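Local coordinates for uncharacterized conserved protein (Methanococcus maripaludis S2, PDB 3C2Q) that converts ornithine to proline with release of ammonia, using NAD(+) as cofactor, and pairs a Rossmann-fold domain with a smaller beta-rich region, at residues B[30-35]-B[87-92]; B[275-280]-B[295-300]. One frame throughout, in Å; residues are numbered along the deposited sequence.

Interaction 1: residues B[30-35]-B[87-92]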
loop_
_atom_site.group_PDB
_atom_site.type_symbol
_atom_site.label_atom_id
_atom_site.label_comp_id
_atom_site.label_asym_id
_atom_site.label_seq_id
_atom_site.Cartn_x
_atom_site.Cartn_y
_atom_site.Cartn_z
ATOM N N THR B 30 -6.700 -11.480 -27.419
ATOM C CA THR B 30 -6.304 -10.284 -26.699
ATOM C C THR B 30 -7.553 -9.440 -26.421
ATOM O O THR B 30 -8.695 -9.832 -26.766
ATOM C CB THR B 30 -5.339 -9.428 -27.535
ATOM O OG1 THR B 30 -6.068 -8.807 -28.597
ATOM C CG2 THR B 30 -4.161 -10.267 -28.104
ATOM N N ASN B 31 -7.370 -8.266 -25.801
ATOM C CA ASN B 31 -8.497 -7.365 -25.660
ATOM C C ASN B 31 -8.631 -6.369 -26.845
ATOM O O ASN B 31 -9.426 -5.427 -26.805
ATOM C CB ASN B 31 -8.477 -6.650 -24.282
ATOM C CG ASN B 31 -7.247 -5.795 -24.072
ATOM O OD1 ASN B 31 -6.198 -6.030 -24.671
ATOM N ND2 ASN B 31 -7.355 -4.812 -23.166
ATOM N N HIS B 32 -7.859 -6.599 -27.907
ATOM C CA HIS B 32 -7.851 -5.685 -29.052
ATOM C C HIS B 32 -8.792 -6.109 -30.194
ATOM O O HIS B 32 -9.032 -7.300 -30.385
ATOM C CB HIS B 32 -6.435 -5.561 -29.612
ATOM C CG HIS B 32 -5.384 -5.284 -28.575
ATOM N ND1 HIS B 32 -5.417 -4.176 -27.755
ATOM C CD2 HIS B 32 -4.250 -5.951 -28.263
ATOM C CE1 HIS B 32 -4.355 -4.186 -26.964
ATOM N NE2 HIS B 32 -3.639 -5.265 -27.240
ATOM N N PRO B 33 -9.295 -5.128 -30.980
ATOM C CA PRO B 33 -10.065 -5.475 -32.183
ATOM C C PRO B 33 -9.259 -6.397 -33.070
ATOM O O PRO B 33 -8.058 -6.199 -33.285
ATOM C CB PRO B 33 -10.331 -4.127 -32.889
ATOM C CG PRO B 33 -9.716 -3.054 -32.030
ATOM C CD PRO B 33 -9.187 -3.674 -30.756
ATOM N N THR B 34 -9.904 -7.448 -33.543
ATOM C CA THR B 34 -9.187 -8.474 -34.324
ATOM C C THR B 34 -9.968 -8.715 -35.630
ATOM O O THR B 34 -11.206 -8.669 -35.621
ATOM C CB THR B 34 -9.063 -9.781 -33.501
ATOM O OG1 THR B 34 -8.345 -9.501 -32.281
ATOM C CG2 THR B 34 -8.344 -10.923 -34.307
ATOM N N HIS B 35 -9.249 -8.941 -36.735
ATOM C CA HIS B 35 -9.898 -9.339 -37.991
ATOM C C HIS B 35 -9.399 -10.717 -38.372
ATOM O O HIS B 35 -8.269 -11.083 -38.025
ATOM C CB HIS B 35 -9.613 -8.341 -39.118
ATOM C CG HIS B 35 -10.082 -6.947 -38.835
ATOM N ND1 HIS B 35 -9.670 -5.865 -39.575
ATOM C CD2 HIS B 35 -10.910 -6.450 -37.885
ATOM C CE1 HIS B 35 -10.231 -4.763 -39.108
ATOM N NE2 HIS B 35 -10.981 -5.089 -38.074
HETATM N N MSE B 87 -5.358 -5.210 -33.877
HETATM C CA MSE B 87 -5.132 -3.750 -33.897
HETATM C C MSE B 87 -5.052 -3.166 -32.489
HETATM O O MSE B 87 -6.061 -2.749 -31.950
HETATM C CB MSE B 87 -6.292 -3.054 -34.603
HETATM C CG MSE B 87 -6.005 -2.623 -36.020
HETATM SE SE MSE B 87 -6.124 -4.154 -37.233
HETATM C CE MSE B 87 -7.826 -4.942 -36.614
ATOM N N PRO B 88 -3.857 -3.153 -31.882
ATOM C CA PRO B 88 -3.774 -2.597 -30.525
ATOM C C PRO B 88 -3.848 -1.067 -30.597
ATOM O O PRO B 88 -3.889 -0.520 -31.714
ATOM C CB PRO B 88 -2.412 -3.085 -30.031
ATOM C CG PRO B 88 -1.608 -3.307 -31.260
ATOM C CD PRO B 88 -2.553 -3.625 -32.380
ATOM N N PRO B 89 -3.937 -0.374 -29.439
ATOM C CA PRO B 89 -3.909 1.100 -29.492
ATOM C C PRO B 89 -2.667 1.650 -30.197
ATOM O O PRO B 89 -1.581 1.052 -30.118
ATOM C CB PRO B 89 -3.888 1.505 -28.015
ATOM C CG PRO B 89 -4.588 0.370 -27.307
ATOM C CD PRO B 89 -4.115 -0.867 -28.054
ATOM N N GLU B 90 -2.850 2.765 -30.901
ATOM C CA GLU B 90 -1.758 3.474 -31.600
ATOM C C GLU B 90 -0.584 3.742 -30.667
ATOM O O GLU B 90 -0.778 4.236 -29.556
ATOM C CB GLU B 90 -2.257 4.825 -32.125
ATOM C CG GLU B 90 -3.513 4.772 -33.009
ATOM C CD GLU B 90 -3.187 4.714 -34.492
ATOM O OE1 GLU B 90 -2.248 5.430 -34.924
ATOM O OE2 GLU B 90 -3.871 3.954 -35.225
ATOM N N LYS B 91 0.624 3.390 -31.098
ATOM C CA LYS B 91 1.814 3.736 -30.324
ATOM C C LYS B 91 2.173 5.204 -30.579
ATOM O O LYS B 91 1.853 5.767 -31.643
ATOM C CB LYS B 91 3.002 2.806 -30.622
ATOM C CG LYS B 91 3.917 2.586 -29.386
ATOM C CD LYS B 91 5.304 1.954 -29.715
ATOM C CE LYS B 91 6.228 1.925 -28.468
ATOM N NZ LYS B 91 7.455 1.039 -28.600
ATOM N N SER B 92 2.817 5.828 -29.593
ATOM C CA SER B 92 3.208 7.225 -29.718
ATOM C C SER B 92 4.177 7.412 -30.894
ATOM O O SER B 92 4.926 6.496 -31.265
ATOM C CB SER B 92 3.798 7.758 -28.400
ATOM O OG SER B 92 5.153 7.351 -28.233
#

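Interaction 2: residues B[275-280]-B[295-300]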
loop_
_atom_site.group_PDB
_atom_site.type_symbol
_atom_site.label_atom_id
_atom_site.label_comp_id
_atom_site.label_asym_id
_atom_site.label_seq_id
_atom_site.Cartn_x
_atom_site.Cartn_y
_atom_site.Cartn_z
ATOM N N LYS B 275 -18.023 4.834 -24.622
ATOM C CA LYS B 275 -16.796 5.555 -25.010
ATOM C C LYS B 275 -15.747 5.633 -23.878
ATOM O O LYS B 275 -14.559 5.771 -24.141
ATOM C CB LYS B 275 -17.132 6.975 -25.460
ATOM C CG LYS B 275 -17.901 7.033 -26.787
ATOM C CD LYS B 275 -17.006 6.710 -27.958
ATOM C CE LYS B 275 -16.495 8.003 -28.604
ATOM N NZ LYS B 275 -17.375 8.465 -29.753
HETATM N N MSE B 276 -16.206 5.554 -22.637
HETATM C CA MSE B 276 -15.317 5.662 -21.467
HETATM C C MSE B 276 -15.868 4.868 -20.296
HETATM O O MSE B 276 -17.084 4.826 -20.075
HETATM C CB MSE B 276 -15.145 7.124 -21.047
HETATM C CG MSE B 276 -14.241 7.349 -19.801
HETATM SE SE MSE B 276 -14.116 9.314 -19.479
HETATM C CE MSE B 276 -12.221 9.534 -19.124
ATOM N N VAL B 277 -14.967 4.253 -19.531
ATOM C CA VAL B 277 -15.368 3.549 -18.320
ATOM C C VAL B 277 -14.504 4.094 -17.189
ATOM O O VAL B 277 -13.285 4.151 -17.326
ATOM C CB VAL B 277 -15.177 2.045 -18.422
ATOM C CG1 VAL B 277 -15.488 1.385 -17.028
ATOM C CG2 VAL B 277 -16.094 1.457 -19.530
ATOM N N ILE B 278 -15.139 4.588 -16.136
ATOM C CA ILE B 278 -14.412 5.096 -14.977
ATOM C C ILE B 278 -14.652 4.145 -13.804
ATOM O O ILE B 278 -15.798 3.915 -13.408
ATOM C CB ILE B 278 -14.847 6.512 -14.566
ATOM C CG1 ILE B 278 -14.659 7.485 -15.731
ATOM C CG2 ILE B 278 -14.008 6.967 -13.333
ATOM C CD1 ILE B 278 -15.146 8.908 -15.485
HETATM N N MSE B 279 -13.572 3.583 -13.271
HETATM C CA MSE B 279 -13.662 2.576 -12.217
HETATM C C MSE B 279 -13.276 3.258 -10.923
HETATM O O MSE B 279 -12.210 3.882 -10.877
HETATM C CB MSE B 279 -12.674 1.441 -12.487
HETATM C CG MSE B 279 -12.970 0.703 -13.783
HETATM SE SE MSE B 279 -11.294 -0.109 -14.426
HETATM C CE MSE B 279 -12.181 -1.083 -15.921
ATOM N N LEU B 280 -14.136 3.165 -9.893
ATOM C CA LEU B 280 -13.956 3.953 -8.660
ATOM C C LEU B 280 -13.880 3.040 -7.431
ATOM O O LEU B 280 -14.896 2.496 -6.992
ATOM C CB LEU B 280 -15.117 4.945 -8.466
ATOM C CG LEU B 280 -15.404 5.965 -9.585
ATOM C CD1 LEU B 280 -16.761 6.674 -9.435
ATOM C CD2 LEU B 280 -14.251 6.968 -9.555
ATOM N N SER B 295 -9.769 -2.758 -25.827
ATOM C CA SER B 295 -8.753 -1.753 -25.487
ATOM C C SER B 295 -9.041 -0.332 -25.988
ATOM O O SER B 295 -8.408 0.630 -25.511
ATOM C CB SER B 295 -7.392 -2.193 -26.026
ATOM O OG SER B 295 -7.464 -2.342 -27.445
ATOM N N TYR B 296 -9.975 -0.186 -26.941
ATOM C CA TYR B 296 -10.238 1.149 -27.483
ATOM C C TYR B 296 -11.143 2.030 -26.605
ATOM O O TYR B 296 -11.289 3.208 -26.873
ATOM C CB TYR B 296 -10.768 1.099 -28.941
ATOM C CG TYR B 296 -11.958 0.206 -29.165
ATOM C CD1 TYR B 296 -13.231 0.548 -28.671
ATOM C CD2 TYR B 296 -11.823 -0.979 -29.888
ATOM C CE1 TYR B 296 -14.320 -0.273 -28.884
ATOM C CE2 TYR B 296 -12.920 -1.808 -30.108
ATOM C CZ TYR B 296 -14.152 -1.452 -29.617
ATOM O OH TYR B 296 -15.236 -2.278 -29.843
ATOM N N ILE B 297 -11.751 1.469 -25.566
ATOM C CA ILE B 297 -12.599 2.272 -24.681
ATOM C C ILE B 297 -11.669 2.964 -23.674
ATOM O O ILE B 297 -10.827 2.317 -23.052
ATOM C CB ILE B 297 -13.647 1.414 -23.957
ATOM C CG1 ILE B 297 -14.484 0.613 -24.972
ATOM C CG2 ILE B 297 -14.555 2.285 -23.020
ATOM C CD1 ILE B 297 -15.544 -0.258 -24.313
ATOM N N LYS B 298 -11.796 4.277 -23.555
ATOM C CA LYS B 298 -11.006 5.023 -22.573
ATOM C C LYS B 298 -11.307 4.463 -21.145
ATOM O O LYS B 298 -12.449 4.359 -20.712
ATOM C CB LYS B 298 -11.316 6.525 -22.722
ATOM C CG LYS B 298 -10.673 7.444 -21.696
ATOM C CD LYS B 298 -9.351 8.066 -22.232
ATOM C CE LYS B 298 -8.376 8.321 -21.103
ATOM N NZ LYS B 298 -7.881 9.740 -21.147
ATOM N N THR B 299 -10.263 4.079 -20.431
ATOM C CA THR B 299 -10.422 3.361 -19.173
ATOM C C THR B 299 -9.653 4.139 -18.109
ATOM O O THR B 299 -8.465 4.394 -18.279
ATOM C CB THR B 299 -9.801 1.976 -19.318
ATOM O OG1 THR B 299 -10.419 1.331 -20.437
ATOM C CG2 THR B 299 -10.031 1.129 -18.076
ATOM N N VAL B 300 -10.339 4.524 -17.040
ATOM C CA VAL B 300 -9.714 5.284 -15.934
ATOM C C VAL B 300 -9.967 4.511 -14.642
ATOM O O VAL B 300 -11.111 4.163 -14.326
ATOM C CB VAL B 300 -10.298 6.720 -15.804
ATOM C CG1 VAL B 300 -9.623 7.491 -14.615
ATOM C CG2 VAL B 300 -10.087 7.498 -17.088
#

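Interaction 1: residues B[30-35]-B[87-92]
P33 O takes the one hydrogen bond that crosses this contact: M87 N donates to it at 2.9 Å, almost straight. The bond carries the pairing of strands 34-38 and 84-86 of the mixed sheet just past the end of the second strand, where the chain leaves as a proline-rich loop. Beyond it, most of the contact is apolar atoms laid on imidazoles. P88 CB sits over the middle of the H32 ring, 3.7 Å from the centroid and 6° off the normal, a CH-pi contact. P89 CD approaches the same ring at a slant, 3.5 Å from H32 CE1. N31 OD1 lies above the other face, displaced toward the rim. H32 ND1 is hydrogen-bonded to S295, which fixes how the ring is turned, and an alanine in place of H32 would probably leave the S295 hydroxyl without this partner and P88 without the surface it rests on. The M87 side chain, a selenomethionine, bends at both chi2 (78°) and chi3 (47°), which folds its methyl back over H35: M87 CE stands above the centre of that ring, 3.4 Å from the centroid, and SE lies farther off above the same face. H35 ND1 is tied to R85. On the first strand's approach, T30 OG1 accepts from H32 N in an ST turn. Between these segments, proline and methyl C-H groups laid against imidazoles add to the single backbone bond, and polar ties elsewhere set both rings.

Interaction 2: residues B[275-280]-B[295-300]
M276 and K298 lie side by side and point the same way from neighbouring strands. As bridge partners on one face of the sheet, both leave with CG anti to the backbone N (chi1 179° and 175°) and run alongside each other, and M276 CE comes to 3.7 Å from K298 CG. M276, a selenomethionine, turns at chi3, and the methyl M276 CE also lies 3.6 Å from V300 CG2. K298 bends repeatedly and carries its amine away to a salt bridge with E122. I278 shares this face with M276, K298 and V300, meeting V300 loosely through I278 CG1 and V300 CB, while helix 112-133 covers M276 and I278.

Underneath runs a regular parallel ladder, the two strand axes 4.7 Å apart and only 9° from parallel. V277 bonds through both its backbone polar atoms: its N donates to K298 O at 2.8 Å and its O accepts from V300 N. M279 N then reaches V300 O at 2.7 Å, whereas the rung at the start of the ladder, K298 N to K275 O, is longer at 3.2 Å. Strands 276-280 and 298-303, joined by helix 283-292, form a beta-alpha-beta unit in the parallel sheet of the Rossmann fold.

On the face of V277 and T299, V277 CG2 meets I297 CG2 at 3.9 Å, the two side chains crossing obliquely. I297 CG2 also packs against the carbonyl of K275. Farther along, the selenomethionine M279 stays extended beyond CG and slants across T299, M279 CE lying 3.8 Å from T299 CG2. The T299 methyl takes this contact while OG1 is turned back to the carbonyl of I297. M279 stands close to T282, a probable NAD(+)-binding residue.

Interaction 2 is buried near the middle of the chain, between adjacent parallel strands of the Rossmann sheet; interaction 1 is only partly buried, at an edge of the mixed sheet in the other family region, with L98 of a second subunit packing on P88. Their chemistry follows: four backbone bonds with aliphatic and selenomethionine packing in 275-280/295-300, a single backbone bond with prolines and a methyl on imidazoles in 30-35/87-92. The two meet at the loop leading into strand 298-303. There the backbone N of S295 donates to N31 O, beside the side-chain bond of S295 to the first contact, and Y296 packs on P33, joining the two regions.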